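Local atomic coordinates of conserved exported protein (Bacteroides fragilis, PDB entry 3CLW), a protein that is of unknown function but, as a member of glycoside hydrolase family 30, probably hydrolyses O-glycosidic bonds in carbohydrates. Residues A[37-40]-A[41-44]; A[374-377]-A[378-382]; A[116-120]-A[121-125]; A[392-395]-A[396-399]; A[168-171]-A[172-176]. One frame throughout, in Å; residues are numbered along the deposited sequence.

Contact 1: A[37-40]-A[41-44]; sequences WPQE and KKEK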
loop_
_atom_site.group_PDB
_atom_site.type_symbol
_atom_site.label_atom_id
_atom_site.label_comp_id
_atom_site.label_asym_id
_atom_site.label_seq_id
_atom_site.Cartn_x
_atom_site.Cartn_y
_atom_site.Cartn_z
ATOM N N TRP A 37 18.385 6.135 -14.581
ATOM C CA TRP A 37 18.736 4.758 -14.903
ATOM C C TRP A 37 18.641 4.507 -16.415
ATOM O O TRP A 37 17.908 5.222 -17.109
ATOM C CB TRP A 37 17.865 3.779 -14.119
ATOM C CG TRP A 37 18.399 3.531 -12.738
ATOM C CD1 TRP A 37 18.890 4.470 -11.852
ATOM C CD2 TRP A 37 18.483 2.272 -12.078
ATOM N NE1 TRP A 37 19.264 3.862 -10.688
ATOM C CE2 TRP A 37 19.020 2.512 -10.793
ATOM C CE3 TRP A 37 18.140 0.956 -12.443
ATOM C CZ2 TRP A 37 19.250 1.483 -9.870
ATOM C CZ3 TRP A 37 18.377 -0.058 -11.542
ATOM C CH2 TRP A 37 18.915 0.216 -10.257
ATOM N N PRO A 38 19.396 3.513 -16.933
ATOM C CA PRO A 38 19.277 3.061 -18.320
ATOM C C PRO A 38 17.829 2.705 -18.694
ATOM O O PRO A 38 17.127 2.065 -17.917
ATOM C CB PRO A 38 20.149 1.798 -18.350
ATOM C CG PRO A 38 21.163 2.047 -17.322
ATOM C CD PRO A 38 20.447 2.782 -16.213
ATOM N N GLN A 39 17.423 3.105 -19.888
ATOM C CA GLN A 39 16.078 2.923 -20.414
ATOM C C GLN A 39 15.567 1.513 -20.195
ATOM O O GLN A 39 14.450 1.316 -19.686
ATOM C CB GLN A 39 16.055 3.259 -21.914
ATOM C CG GLN A 39 14.674 3.392 -22.544
ATOM C CD GLN A 39 13.929 4.643 -22.100
ATOM O OE1 GLN A 39 14.540 5.673 -21.806
ATOM N NE2 GLN A 39 12.595 4.560 -22.049
ATOM N N GLU A 40 16.377 0.530 -20.562
ATOM C CA GLU A 40 15.918 -0.852 -20.517
ATOM C C GLU A 40 15.651 -1.313 -19.113
ATOM O O GLU A 40 14.782 -2.139 -18.917
ATOM C CB GLU A 40 16.914 -1.800 -21.165
ATOM C CG GLU A 40 16.697 -1.931 -22.661
ATOM C CD GLU A 40 17.517 -3.080 -23.289
ATOM O OE1 GLU A 40 18.225 -2.807 -24.295
ATOM O OE2 GLU A 40 17.467 -4.240 -22.774
ATOM N N LYS A 41 16.423 -0.806 -18.156
ATOM C CA LYS A 41 16.226 -1.147 -16.749
ATOM C C LYS A 41 14.961 -0.477 -16.137
ATOM O O LYS A 41 14.167 -1.134 -15.498
ATOM C CB LYS A 41 17.492 -0.803 -15.945
ATOM C CG LYS A 41 18.723 -1.589 -16.428
ATOM C CD LYS A 41 19.851 -1.524 -15.424
ATOM C CE LYS A 41 21.078 -2.318 -15.924
ATOM N NZ LYS A 41 22.248 -1.944 -15.131
ATOM N N LYS A 42 14.821 0.832 -16.340
ATOM C CA LYS A 42 13.571 1.593 -16.106
ATOM C C LYS A 42 12.316 0.827 -16.583
ATOM O O LYS A 42 11.314 0.658 -15.830
ATOM C CB LYS A 42 13.648 2.893 -16.922
ATOM C CG LYS A 42 14.070 4.070 -16.152
ATOM C CD LYS A 42 14.690 5.138 -16.996
ATOM C CE LYS A 42 13.800 5.828 -17.976
ATOM N NZ LYS A 42 14.255 7.247 -18.114
ATOM N N GLU A 43 12.376 0.393 -17.849
ATOM C CA GLU A 43 11.252 -0.280 -18.502
ATOM C C GLU A 43 10.950 -1.604 -17.862
ATOM O O GLU A 43 9.786 -1.948 -17.659
ATOM C CB GLU A 43 11.525 -0.477 -19.982
ATOM C CG GLU A 43 11.997 0.789 -20.596
ATOM C CD GLU A 43 11.031 1.411 -21.547
ATOM O OE1 GLU A 43 9.867 1.678 -21.156
ATOM O OE2 GLU A 43 11.460 1.631 -22.711
ATOM N N LYS A 44 12.007 -2.348 -17.571
ATOM C CA LYS A 44 11.897 -3.615 -16.871
ATOM C C LYS A 44 11.228 -3.469 -15.486
ATOM O O LYS A 44 10.370 -4.266 -15.134
ATOM C CB LYS A 44 13.278 -4.261 -16.755
ATOM C CG LYS A 44 13.372 -5.485 -15.822
ATOM C CD LYS A 44 12.613 -6.699 -16.359
ATOM C CE LYS A 44 13.453 -7.995 -16.130
ATOM N NZ LYS A 44 13.042 -9.136 -17.036
HETATM O O HOH W 1 16.743 7.569 -17.471
HETATM O O HOH W 2 13.341 8.442 -20.947
#
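Pro38 O takes the amide of Lys42 at 3.1 Å, and Glu40 O takes Lys44 N at 3.1 Å, so the chain winds directly into the first turn of helix 39-50. Pro38 stands at the N-cap of this helix, and Trp37 has just left helix 30-36. The indole of Trp37 meets the next turn at its edge: CE3 lies 4.0 Å from Lys41 CB, near the ring plane, and the two side chains cross at about a right angle, while its NE1 bonds Leu381 O. Lys41 runs extended past this edge to a salt bridge with Asp384. This stretch is thus a short connection between helices 30-36 and 39-50 within the family 30 region, a family of the TIM-barrel clan. Lys42 folds back the other way, bent at its third and fourth torsions, and brings CD to 3.2 Å from Trp37 O. Its NZ bonds Gly34 O, and one water bridges it to Trp37 O, with 2.6 Å from that water to NZ; a second water joins NZ to Gln39 OE1. On the outer side, Gln39 NE2 gives a weak bond of 3.2 Å to Glu43 OE2, amide and carboxylate standing almost perpendicular, 89° apart. Glu43 OE1 forms a salt bridge with Arg120.

Contact 2: A[374-377]-A[378-382]; sequences EGSN and GLSLQ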
loop_
_atom_site.group_PDB
_atom_site.type_symbol
_atom_site.label_atom_id
_atom_site.label_comp_id
_atom_site.label_asym_id
_atom_site.label_seq_id
_atom_site.Cartn_x
_atom_site.Cartn_y
_atom_site.Cartn_z
ATOM N N GLU A 374 28.824 -4.256 -9.627
ATOM C CA GLU A 374 29.872 -4.825 -8.780
ATOM C C GLU A 374 30.963 -3.833 -8.417
ATOM O O GLU A 374 31.370 -2.997 -9.244
ATOM C CB GLU A 374 30.402 -6.162 -9.283
ATOM C CG GLU A 374 31.305 -6.103 -10.448
ATOM C CD GLU A 374 32.073 -7.415 -10.655
ATOM O OE1 GLU A 374 32.614 -7.966 -9.657
ATOM O OE2 GLU A 374 32.135 -7.878 -11.829
ATOM N N GLY A 375 31.366 -3.899 -7.147
ATOM C CA GLY A 375 32.357 -2.992 -6.598
ATOM C C GLY A 375 31.885 -1.579 -6.272
ATOM O O GLY A 375 32.685 -0.748 -5.819
ATOM N N SER A 376 30.590 -1.308 -6.495
ATOM C CA SER A 376 30.031 0.046 -6.366
ATOM C C SER A 376 29.344 0.199 -5.027
ATOM O O SER A 376 28.983 -0.799 -4.388
ATOM C CB SER A 376 29.066 0.330 -7.506
ATOM O OG SER A 376 29.608 -0.116 -8.748
ATOM N N ASN A 377 29.168 1.445 -4.592
ATOM C CA ASN A 377 28.521 1.703 -3.305
ATOM C C ASN A 377 26.985 1.903 -3.464
ATOM O O ASN A 377 26.443 1.804 -4.590
ATOM C CB ASN A 377 29.224 2.872 -2.583
ATOM C CG ASN A 377 29.141 4.191 -3.350
ATOM O OD1 ASN A 377 28.346 4.352 -4.282
ATOM N ND2 ASN A 377 29.962 5.158 -2.942
ATOM N N GLY A 378 26.296 2.170 -2.356
ATOM C CA GLY A 378 24.839 2.388 -2.381
ATOM C C GLY A 378 24.436 3.684 -3.060
ATOM O O GLY A 378 23.381 3.761 -3.681
ATOM N N LEU A 379 25.283 4.707 -2.967
ATOM C CA LEU A 379 25.017 5.986 -3.634
ATOM C C LEU A 379 25.080 5.875 -5.137
ATOM O O LEU A 379 24.470 6.682 -5.825
ATOM C CB LEU A 379 25.969 7.096 -3.183
ATOM C CG LEU A 379 25.613 7.866 -1.912
ATOM C CD1 LEU A 379 26.820 8.727 -1.510
ATOM C CD2 LEU A 379 24.335 8.719 -2.074
ATOM N N SER A 380 25.802 4.875 -5.651
ATOM C CA SER A 380 25.890 4.694 -7.088
ATOM C C SER A 380 24.529 4.311 -7.666
ATOM O O SER A 380 24.287 4.539 -8.832
ATOM C CB SER A 380 26.920 3.638 -7.453
ATOM O OG SER A 380 26.481 2.387 -6.977
ATOM N N LEU A 381 23.669 3.713 -6.834
ATOM C CA LEU A 381 22.286 3.337 -7.221
ATOM C C LEU A 381 21.429 4.513 -7.635
ATOM O O LEU A 381 20.366 4.301 -8.249
ATOM C CB LEU A 381 21.582 2.522 -6.119
ATOM C CG LEU A 381 22.131 1.096 -5.933
ATOM C CD1 LEU A 381 21.617 0.432 -4.641
ATOM C CD2 LEU A 381 21.815 0.234 -7.139
ATOM N N GLN A 382 21.863 5.741 -7.333
ATOM C CA GLN A 382 21.169 6.936 -7.876
ATOM C C GLN A 382 21.246 6.997 -9.430
ATOM O O GLN A 382 20.395 7.615 -10.115
ATOM C CB GLN A 382 21.695 8.223 -7.225
ATOM C CG GLN A 382 21.355 8.313 -5.739
ATOM C CD GLN A 382 21.689 9.653 -5.068
ATOM O OE1 GLN A 382 22.403 10.488 -5.619
ATOM N NE2 GLN A 382 21.154 9.856 -3.862
#
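Ser380 OG donates a very short hydrogen bond, 2.5 Å, to Asn377 O, a length to be read with some caution, and the same carbonyl receives a weak bond from the Ser380 amide, with 3.3 Å between Ser380 N and Asn377 O. That amide also reaches the side chain of Asn377: Ser380 N to OD1 is 2.9 Å, again weak, the N-H pointing well aside at 129°. The asparagine amide is brought over the start of the turn by a chi1 of 62°, which sets CG between the backbone N and the carbonyl carbon. Its OD1 also lies 3.8 Å from Leu379 CB. Ser380 has a similar first torsion, 66°, and this turns OG toward Asn377 O and Ser376 CB, the latter 3.3 Å from OG. Asn377 and Ser380 thereby tie the chain together as it enters the short 3-10 segment that reaches to Gln382, in the loop between strands 368-371 and 386-389. Leu381 N bonds Gly378 O at 3.2 Å. Farther out, Ser376 OG is held by Leu373 O, which ties the approach to the turn back to the preceding chain. At the other end the Leu381 side chain packs on Trp89 and Leu362. Gln382 NE2 bonds Ser88 OG, while its carbonyl accepts from Asn36.

Contact 3: A[116-120]-A[121-125]; sequences AARER and GMNNF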
loop_
_atom_site.group_PDB
_atom_site.type_symbol
_atom_site.label_atom_id
_atom_site.label_comp_id
_atom_site.label_asym_id
_atom_site.label_seq_id
_atom_site.Cartn_x
_atom_site.Cartn_y
_atom_site.Cartn_z
ATOM N N ALA A 116 5.010 5.642 -17.558
ATOM C CA ALA A 116 5.287 4.218 -17.795
ATOM C C ALA A 116 4.147 3.323 -17.333
ATOM O O ALA A 116 3.838 2.322 -17.985
ATOM C CB ALA A 116 6.566 3.808 -17.105
ATOM N N ALA A 117 3.576 3.651 -16.182
ATOM C CA ALA A 117 2.382 2.982 -15.666
ATOM C C ALA A 117 1.213 3.105 -16.641
ATOM O O ALA A 117 0.607 2.101 -17.016
ATOM C CB ALA A 117 1.993 3.562 -14.290
ATOM N N ARG A 118 0.894 4.335 -17.055
ATOM C CA ARG A 118 -0.252 4.556 -17.946
ATOM C C ARG A 118 -0.053 3.767 -19.247
ATOM O O ARG A 118 -0.966 3.096 -19.717
ATOM C CB ARG A 118 -0.455 6.048 -18.217
ATOM C CG ARG A 118 -1.688 6.370 -19.089
ATOM C CD ARG A 118 -1.892 7.882 -19.249
ATOM N NE ARG A 118 -0.699 8.537 -19.785
ATOM C CZ ARG A 118 -0.565 9.854 -19.917
ATOM N NH1 ARG A 118 -1.544 10.661 -19.523
ATOM N NH2 ARG A 118 0.562 10.368 -20.413
ATOM N N GLU A 119 1.172 3.814 -19.778
ATOM C CA GLU A 119 1.572 3.080 -20.992
ATOM C C GLU A 119 1.273 1.594 -20.895
ATOM O O GLU A 119 0.981 0.946 -21.905
ATOM C CB GLU A 119 3.076 3.263 -21.204
ATOM C CG GLU A 119 3.480 3.528 -22.611
ATOM C CD GLU A 119 4.996 3.718 -22.733
ATOM O OE1 GLU A 119 5.476 4.892 -22.649
ATOM O OE2 GLU A 119 5.703 2.683 -22.887
ATOM N N ARG A 120 1.366 1.060 -19.675
ATOM C CA ARG A 120 1.083 -0.334 -19.406
ATOM C C ARG A 120 -0.352 -0.581 -18.924
ATOM O O ARG A 120 -0.673 -1.666 -18.411
ATOM C CB ARG A 120 2.110 -0.871 -18.423
ATOM C CG ARG A 120 3.476 -1.012 -19.069
ATOM C CD ARG A 120 4.580 -0.864 -18.077
ATOM N NE ARG A 120 5.884 -1.050 -18.703
ATOM C CZ ARG A 120 6.552 -0.110 -19.364
ATOM N NH1 ARG A 120 6.032 1.109 -19.484
ATOM N NH2 ARG A 120 7.755 -0.397 -19.890
ATOM N N GLY A 121 -1.218 0.416 -19.106
ATOM C CA GLY A 121 -2.654 0.220 -18.869
ATOM C C GLY A 121 -3.079 0.436 -17.416
ATOM O O GLY A 121 -4.158 0.014 -17.021
ATOM N N MET A 122 -2.234 1.103 -16.631
ATOM C CA MET A 122 -2.549 1.391 -15.241
ATOM C C MET A 122 -2.629 2.920 -15.123
ATOM O O MET A 122 -1.596 3.610 -15.142
ATOM C CB MET A 122 -1.466 0.808 -14.315
ATOM C CG MET A 122 -1.842 0.647 -12.832
ATOM S SD MET A 122 -2.484 2.045 -11.886
ATOM C CE MET A 122 -1.022 3.002 -11.737
ATOM N N ASN A 123 -3.851 3.444 -15.025
ATOM C CA ASN A 123 -4.034 4.885 -14.916
ATOM C C ASN A 123 -4.925 5.190 -13.695
ATOM O O ASN A 123 -6.107 5.558 -13.814
ATOM C CB ASN A 123 -4.563 5.466 -16.244
ATOM C CG ASN A 123 -4.427 6.982 -16.323
ATOM O OD1 ASN A 123 -4.006 7.633 -15.358
ATOM N ND2 ASN A 123 -4.797 7.559 -17.478
ATOM N N ASN A 124 -4.346 4.988 -12.516
ATOM C CA ASN A 124 -5.036 5.166 -11.268
ATOM C C ASN A 124 -4.011 5.587 -10.251
ATOM O O ASN A 124 -3.209 4.770 -9.794
ATOM C CB ASN A 124 -5.794 3.885 -10.844
ATOM C CG ASN A 124 -6.445 4.010 -9.466
ATOM O OD1 ASN A 124 -6.816 5.104 -9.033
ATOM N ND2 ASN A 124 -6.597 2.882 -8.773
ATOM N N PHE A 125 -4.021 6.870 -9.909
ATOM C CA PHE A 125 -2.989 7.423 -9.055
ATOM C C PHE A 125 -3.516 8.033 -7.741
ATOM O O PHE A 125 -4.615 8.593 -7.682
ATOM C CB PHE A 125 -2.157 8.457 -9.828
ATOM C CG PHE A 125 -1.479 7.908 -11.056
ATOM C CD1 PHE A 125 -2.114 7.972 -12.313
ATOM C CD2 PHE A 125 -0.203 7.339 -10.970
ATOM C CE1 PHE A 125 -1.498 7.482 -13.459
ATOM C CE2 PHE A 125 0.431 6.820 -12.138
ATOM C CZ PHE A 125 -0.226 6.883 -13.376
#
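A Schellman motif closes helix 108-119, with Gly121 as its C-prime residue and the chain turning from there toward strand 125-128. Met122 N reaches back to Ala117 O at 3.0 Å, and Gly121 N bonds Arg118 O at 2.8 Å. The positive phi of Gly121, 86°, would jam a side chain against the carbonyl O of Arg120, so this position calls for glycine. Past the turn, the side chains of Met122 and Phe125 gather round Ala117. The side chain of Met122 bends twice, with chi2 -54° and chi3 -72°, which curls its methyl CE back to 4.0 Å from Ala117 CB. CE also lies over one face of the Phe125 ring, offset toward the rim, and Phe125 CZ comes within 4.1 Å of Ala117 CB, so methyl, alanine and ring form a small buried cluster. On the other flank Arg118 and Asn123 run side by side, pointing the same way: Asn123 ND2 is 3.4 Å from Arg118 CD, while the guanidinium and amide planes stand nearly perpendicular. Their polar ends both go to the 174-177 stretch, Arg118 NH1 to Gln174 O and Asn123 OD1 to His177 N. Arg120 turns back instead, its NH1 donating to Ala116 O at 2.9 Å nearly in the guanidinium plane, and its NE forms a salt bridge with Asp47 of helix 39-50. That helix packs on Ala116 and Ala117, Trp68 of strand 68-71 meets Met122 and Phe125, and the Phe125 backbone bonds His177 and Asn179, at the start of strand 178-182.

Contact 4: A[392-395]-A[396-399]; sequences MLWT and TANY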
loop_
_atom_site.group_PDB
_atom_site.type_symbol
_atom_site.label_atom_id
_atom_site.label_comp_id
_atom_site.label_asym_id
_atom_site.label_seq_id
_atom_site.Cartn_x
_atom_site.Cartn_y
_atom_site.Cartn_z
ATOM N N MET A 392 8.622 -11.507 -1.995
ATOM C CA MET A 392 7.572 -10.603 -1.595
ATOM C C MET A 392 6.925 -10.074 -2.851
ATOM O O MET A 392 5.721 -9.892 -2.879
ATOM C CB MET A 392 8.105 -9.461 -0.711
ATOM C CG MET A 392 8.372 -9.877 0.773
ATOM S SD MET A 392 9.305 -8.768 1.833
ATOM C CE MET A 392 10.956 -8.938 1.099
ATOM N N LEU A 393 7.703 -9.857 -3.913
ATOM C CA LEU A 393 7.078 -9.402 -5.140
ATOM C C LEU A 393 6.122 -10.478 -5.622
ATOM O O LEU A 393 4.978 -10.204 -5.942
ATOM C CB LEU A 393 8.116 -9.042 -6.229
ATOM C CG LEU A 393 7.561 -8.407 -7.523
ATOM C CD1 LEU A 393 8.597 -7.557 -8.250
ATOM C CD2 LEU A 393 7.062 -9.474 -8.484
ATOM N N TRP A 394 6.603 -11.711 -5.672
ATOM C CA TRP A 394 5.817 -12.814 -6.215
ATOM C C TRP A 394 4.594 -13.222 -5.359
ATOM O O TRP A 394 3.517 -13.536 -5.887
ATOM C CB TRP A 394 6.759 -13.965 -6.596
ATOM C CG TRP A 394 7.771 -13.451 -7.593
ATOM C CD1 TRP A 394 9.127 -13.270 -7.392
ATOM C CD2 TRP A 394 7.495 -12.968 -8.929
ATOM N NE1 TRP A 394 9.689 -12.756 -8.542
ATOM C CE2 TRP A 394 8.712 -12.536 -9.477
ATOM C CE3 TRP A 394 6.320 -12.854 -9.706
ATOM C CZ2 TRP A 394 8.808 -12.021 -10.780
ATOM C CZ3 TRP A 394 6.404 -12.331 -10.964
ATOM C CH2 TRP A 394 7.644 -11.908 -11.500
ATOM N N THR A 395 4.731 -13.157 -4.049
ATOM C CA THR A 395 3.597 -13.503 -3.188
ATOM C C THR A 395 2.527 -12.412 -3.233
ATOM O O THR A 395 1.334 -12.724 -3.146
ATOM C CB THR A 395 4.006 -13.792 -1.734
ATOM O OG1 THR A 395 4.627 -12.636 -1.161
ATOM C CG2 THR A 395 4.973 -14.985 -1.679
ATOM N N THR A 396 2.945 -11.155 -3.391
ATOM C CA THR A 396 1.981 -10.062 -3.648
ATOM C C THR A 396 1.253 -10.322 -4.963
ATOM O O THR A 396 0.027 -10.232 -5.037
ATOM C CB THR A 396 2.646 -8.671 -3.710
ATOM O OG1 THR A 396 3.327 -8.415 -2.485
ATOM C CG2 THR A 396 1.609 -7.575 -3.916
ATOM N N ALA A 397 2.025 -10.674 -5.983
ATOM C CA ALA A 397 1.483 -10.966 -7.314
ATOM C C ALA A 397 0.433 -12.075 -7.324
ATOM O O ALA A 397 -0.475 -12.019 -8.124
ATOM C CB ALA A 397 2.637 -11.266 -8.328
ATOM N N ASN A 398 0.561 -13.074 -6.443
ATOM C CA ASN A 398 -0.452 -14.123 -6.289
ATOM C C ASN A 398 -1.813 -13.459 -6.118
ATOM O O ASN A 398 -2.827 -13.924 -6.626
ATOM C CB ASN A 398 -0.162 -14.994 -5.043
ATOM C CG ASN A 398 0.734 -16.200 -5.353
ATOM O OD1 ASN A 398 0.260 -17.275 -5.802
ATOM N ND2 ASN A 398 2.023 -16.039 -5.105
ATOM N N TYR A 399 -1.813 -12.357 -5.378
ATOM C CA TYR A 399 -3.016 -11.553 -5.197
ATOM C C TYR A 399 -3.203 -10.527 -6.311
ATOM O O TYR A 399 -4.179 -10.608 -7.079
ATOM C CB TYR A 399 -2.967 -10.848 -3.851
ATOM C CG TYR A 399 -3.102 -11.765 -2.676
ATOM C CD1 TYR A 399 -4.364 -12.186 -2.230
ATOM C CD2 TYR A 399 -1.969 -12.204 -1.973
ATOM C CE1 TYR A 399 -4.496 -13.036 -1.109
ATOM C CE2 TYR A 399 -2.098 -13.044 -0.857
ATOM C CZ TYR A 399 -3.364 -13.451 -0.448
ATOM O OH TYR A 399 -3.474 -14.275 0.644
#
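Thr396 CB sits 3.4 Å from Met392 O, one turn back along the helix, and its hydroxyl continues toward the same carbonyl: OG1 donates to Met392 O at 2.8 Å. A chi1 of -58° puts OG1 beside its own backbone N, which likewise bonds Met392 O, at 3.1 Å, so two donors from one residue grip this oxygen from opposite faces of its carbonyl plane. At its tip OG1 also meets Trp356 NE1, a residue of barrel strand 353-356. The doubled bond belongs to helix 391-400, wholly buried here between helix 328-347 and the beta strands near the C-terminus. One residue on, Ala397 N keeps the regular pattern with Leu393 O at 3.0 Å, and Ala397 CB lies 4.2 Å from Trp394 CE3, obliquely to the indole. Leu393 CD2 rests 3.4 Å above the plane of that indole, over its centre, and Trp394 NE1 bonds Thr389 OG1. Trp394 O is gripped twice as well, by Asn398 N and, weakly, by Asn398 ND2, whose stronger partner is Thr467 OG1. Tyr399 turns its ring edge to Thr395 O, with CD2 3.5 Å away, and its ring packs on Ile342, His343 and Leu346.

Contact 5: A[168-171]-A[172-176]; sequences AQHF and REQGF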
loop_
_atom_site.group_PDB
_atom_site.type_symbol
_atom_site.label_atom_id
_atom_site.label_comp_id
_atom_site.label_asym_id
_atom_site.label_seq_id
_atom_site.Cartn_x
_atom_site.Cartn_y
_atom_site.Cartn_z
ATOM N N ALA A 168 -2.885 17.868 -8.420
ATOM C CA ALA A 168 -3.743 16.819 -8.958
ATOM C C ALA A 168 -4.409 17.267 -10.254
ATOM O O ALA A 168 -4.460 16.510 -11.230
ATOM C CB ALA A 168 -4.823 16.346 -7.934
ATOM N N GLN A 169 -4.917 18.488 -10.258
ATOM C CA GLN A 169 -5.623 18.979 -11.443
ATOM C C GLN A 169 -4.690 19.100 -12.623
ATOM O O GLN A 169 -5.076 18.760 -13.739
ATOM C CB GLN A 169 -6.307 20.314 -11.203
ATOM C CG GLN A 169 -7.213 20.751 -12.371
ATOM C CD GLN A 169 -8.029 22.029 -12.035
ATOM O OE1 GLN A 169 -7.663 22.813 -11.145
ATOM N NE2 GLN A 169 -9.127 22.224 -12.737
ATOM N N HIS A 170 -3.484 19.599 -12.387
ATOM C CA HIS A 170 -2.443 19.637 -13.428
ATOM C C HIS A 170 -2.255 18.278 -14.084
ATOM O O HIS A 170 -2.280 18.161 -15.297
ATOM C CB HIS A 170 -1.096 20.091 -12.885
ATOM C CG HIS A 170 0.009 19.920 -13.869
ATOM N ND1 HIS A 170 0.274 20.847 -14.857
ATOM C CD2 HIS A 170 0.901 18.910 -14.045
ATOM C CE1 HIS A 170 1.272 20.405 -15.608
ATOM N NE2 HIS A 170 1.684 19.246 -15.119
ATOM N N PHE A 171 -2.073 17.252 -13.271
ATOM C CA PHE A 171 -1.839 15.921 -13.814
ATOM C C PHE A 171 -3.097 15.296 -14.441
ATOM O O PHE A 171 -2.988 14.550 -15.435
ATOM C CB PHE A 171 -1.120 15.038 -12.792
ATOM C CG PHE A 171 0.322 15.442 -12.602
ATOM C CD1 PHE A 171 0.689 16.294 -11.564
ATOM C CD2 PHE A 171 1.285 15.057 -13.533
ATOM C CE1 PHE A 171 2.008 16.731 -11.406
ATOM C CE2 PHE A 171 2.634 15.462 -13.400
ATOM C CZ PHE A 171 2.987 16.315 -12.318
ATOM N N ARG A 172 -4.286 15.672 -13.936
ATOM C CA ARG A 172 -5.530 15.264 -14.624
ATOM C C ARG A 172 -5.609 15.837 -16.027
ATOM O O ARG A 172 -6.017 15.131 -16.971
ATOM C CB ARG A 172 -6.810 15.558 -13.798
ATOM C CG ARG A 172 -6.847 14.778 -12.450
ATOM C CD ARG A 172 -8.168 14.912 -11.696
ATOM N NE ARG A 172 -9.211 14.236 -12.418
ATOM C CZ ARG A 172 -9.506 12.938 -12.303
ATOM N NH1 ARG A 172 -8.859 12.138 -11.460
ATOM N NH2 ARG A 172 -10.468 12.425 -13.047
ATOM N N GLU A 173 -5.196 17.091 -16.164
ATOM C CA GLU A 173 -5.221 17.803 -17.467
ATOM C C GLU A 173 -4.150 17.288 -18.454
ATOM O O GLU A 173 -4.206 17.566 -19.644
ATOM C CB GLU A 173 -5.181 19.327 -17.263
ATOM C CG GLU A 173 -6.485 19.867 -16.574
ATOM C CD GLU A 173 -6.400 21.336 -16.146
ATOM O OE1 GLU A 173 -5.289 21.927 -16.172
ATOM O OE2 GLU A 173 -7.457 21.904 -15.781
ATOM N N GLN A 174 -3.189 16.521 -17.919
ATOM C CA GLN A 174 -2.249 15.738 -18.697
ATOM C C GLN A 174 -2.689 14.290 -18.947
ATOM O O GLN A 174 -1.922 13.504 -19.475
ATOM C CB GLN A 174 -0.916 15.694 -17.968
ATOM C CG GLN A 174 -0.382 17.037 -17.620
ATOM C CD GLN A 174 0.555 17.537 -18.636
ATOM O OE1 GLN A 174 0.162 18.054 -19.688
ATOM N NE2 GLN A 174 1.844 17.374 -18.345
ATOM N N GLY A 175 -3.891 13.919 -18.540
ATOM C CA GLY A 175 -4.380 12.588 -18.799
ATOM C C GLY A 175 -4.092 11.553 -17.727
ATOM O O GLY A 175 -4.263 10.352 -17.974
ATOM N N PHE A 176 -3.677 11.986 -16.532
ATOM C CA PHE A 176 -3.457 11.034 -15.451
ATOM C C PHE A 176 -4.647 11.026 -14.449
ATOM O O PHE A 176 -5.054 12.079 -13.962
ATOM C CB PHE A 176 -2.124 11.284 -14.745
ATOM C CG PHE A 176 -0.906 11.197 -15.659
ATOM C CD1 PHE A 176 -0.315 12.364 -16.170
ATOM C CD2 PHE A 176 -0.354 9.963 -15.999
ATOM C CE1 PHE A 176 0.827 12.305 -16.994
ATOM C CE2 PHE A 176 0.795 9.894 -16.819
ATOM C CZ PHE A 176 1.365 11.066 -17.327
#
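Ala168 O receives Arg172 N at 2.8 Å, while Arg172 CG presses to 3.2 Å from the same oxygen before the arginine bends away to give NH1 to Val178 O. Gln169 O takes Glu173 N at 2.9 Å, and the two side chains lie across each other, Gln169 CG 3.6 Å from Glu173 OE2 with amide and carboxylate planes 46° apart. His170 offers a ring face to Gln174: CG of the glutamine makes a CH-pi contact, 4.2 Å from the ring centroid and toward the rim. A chi1 of -54° puts CG over the ring, and the bend at chi2, -95°, brings the amide to the imidazole, Gln174 NE2 lying 3.7 Å from His170 NE2. His170 CD2 also lies over the centre of the Phe171 ring, and the imidazole stacks with Phe104. Phe171 O is the anchor of the helix end, accepting Phe176 N at 2.9 Å and, weakly, Gln174 N. Phe176 in turn meets Phe171 with CD1 at the ring edge, 4.1 Å from Phe171 CD2. Gly175, with positive phi, completes the Schellman motif, its N bonding Arg172 O. Helix 157-173 thus ends against helix 108-119, where Phe171 packs on Gln111 and Met114 and Phe176 on Met114; Ala168 and Phe171 rest on Val178 of strand 178-182, while Arg118 lies against the Phe176 ring as a cation-pi partner.

How the contacts relate
Along the chain the order is contact 1, 3, 5, 2, 4. Contacts 1, 3 and 5 fall within the family 30 range and belong to successive helices, 39-50, 108-119 and 157-173, the last two preceding the parallel strands 125-128 and 178-182, as expected of a TIM barrel. Contact 3 joins the other two: its centre lies about 16 Å from that of contact 1, met through the Glu43-Arg120 salt bridge, and about 13 Å from that of contact 5, met where Arg118 and Asn123 hold the 174-175 carbonyls. Contact 2 docks on contact 1 through Trp37 and Leu381. Contact 4 touches none of them; its helix 391-400 packs between helix 328-347 and C-terminal strands, linking barrel and beta region.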